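Local coordinates for sulfate permease family protein (Vibrio cholerae, PDB 4DGH) that probably transports anions across the membrane as a SulP-family permease, of which this chain is the STAS domain, at residues 100-103 against 104-107. Residues are numbered along the deposited sequence; the frame is centred on the assembly and turned at random.
Sequences AGIV and KLVG
Gly101, Ile102 and Val103 each give their carbonyl oxygen to the backbone four residues on. Leu105 N bonds to Gly101 O at 3.1 Å, from above the carbonyl plane (35° out of it). The next two bonds run much straighter off their carbonyls: Val106 N to Ile102 O at 3.0 Å and Gly107 N to Val103 O at 2.7 Å.

Side-chain carbons pack against the carbonyl oxygens of the preceding turn. Leu105 CB lies 3.3 Å from Ile102 O. Val106 CG2 sits 3.7 Å from both Ile102 O and Val103 O. On another side, Lys104 CB rests 3.5 Å from Gly101 O, and the rest of its extended chain leads away.

One pair of methyl groups meets. With CG anti to the backbone N (chi1 -175°), Leu105 brings CD2 to 4.5 Å from Ile102 CD1, a loose contact. Both residues also touch Ile74 of helix 64-78. Val106 and Ile102 further pack on Ile86 of strand 83-87.

Gly101 has positive phi (86°). It ends helix 91-99 in a Schellman motif and is also the N-cap of helix 102-106. Gly107, again with positive phi, ends that helix. The arrangement is a short alpha-helical turn on the link from helix 91-99 to strand 111-112, an outermost strand of this STAS domain's parallel sheet within the chain.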
# COMPACT_ATOMS: atom_id res chain seq x y z
N ALA A 100 -27.99 1.70 -3.15
CA ALA A 100 -27.47 0.50 -2.54
C ALA A 100 -27.86 0.25 -1.11
O ALA A 100 -27.59 -0.84 -0.60
CB ALA A 100 -25.95 0.49 -2.66
N GLY A 101 -28.55 1.20 -0.47
CA GLY A 101 -28.91 1.05 0.93
C GLY A 101 -27.84 1.49 1.94
O GLY A 101 -27.96 1.21 3.15
N ILE A 102 -26.78 2.16 1.49
CA ILE A 102 -25.76 2.63 2.47
C ILE A 102 -26.37 3.78 3.28
O ILE A 102 -26.17 3.90 4.50
CB ILE A 102 -24.42 3.02 1.82
CG1 ILE A 102 -23.79 1.79 1.10
CG2 ILE A 102 -23.46 3.59 2.85
CD1 ILE A 102 -23.57 0.60 2.03
N VAL A 103 -27.14 4.63 2.61
CA VAL A 103 -27.71 5.81 3.31
C VAL A 103 -28.67 5.30 4.39
O VAL A 103 -28.62 5.77 5.51
CB VAL A 103 -28.37 6.80 2.34
CG1 VAL A 103 -29.21 7.84 3.10
CG2 VAL A 103 -27.31 7.46 1.47
N LYS A 104 -29.50 4.32 4.04
CA LYS A 104 -30.38 3.63 4.99
C LYS A 104 -29.58 3.19 6.16
O LYS A 104 -29.94 3.48 7.29
CB LYS A 104 -31.06 2.39 4.37
CG LYS A 104 -31.90 1.61 5.37
CD LYS A 104 -32.14 0.17 4.92
CE LYS A 104 -33.02 -0.53 5.95
NZ LYS A 104 -33.68 -1.68 5.30
N LEU A 105 -28.46 2.51 5.90
CA LEU A 105 -27.68 1.94 6.98
C LEU A 105 -27.19 2.98 7.96
O LEU A 105 -27.23 2.77 9.15
CB LEU A 105 -26.49 1.22 6.38
CG LEU A 105 -25.55 0.42 7.24
CD1 LEU A 105 -26.38 -0.46 8.19
CD2 LEU A 105 -24.62 -0.36 6.27
N VAL A 106 -26.66 4.09 7.47
CA VAL A 106 -26.12 5.01 8.43
C VAL A 106 -27.11 6.07 8.89
O VAL A 106 -26.90 6.70 9.92
CB VAL A 106 -24.86 5.77 7.95
CG1 VAL A 106 -23.67 4.82 7.64
CG2 VAL A 106 -25.22 6.64 6.80
N GLY A 107 -28.18 6.26 8.11
CA GLY A 107 -29.19 7.26 8.49
C GLY A 107 -28.99 8.49 7.59
O GLY A 107 -27.88 8.98 7.47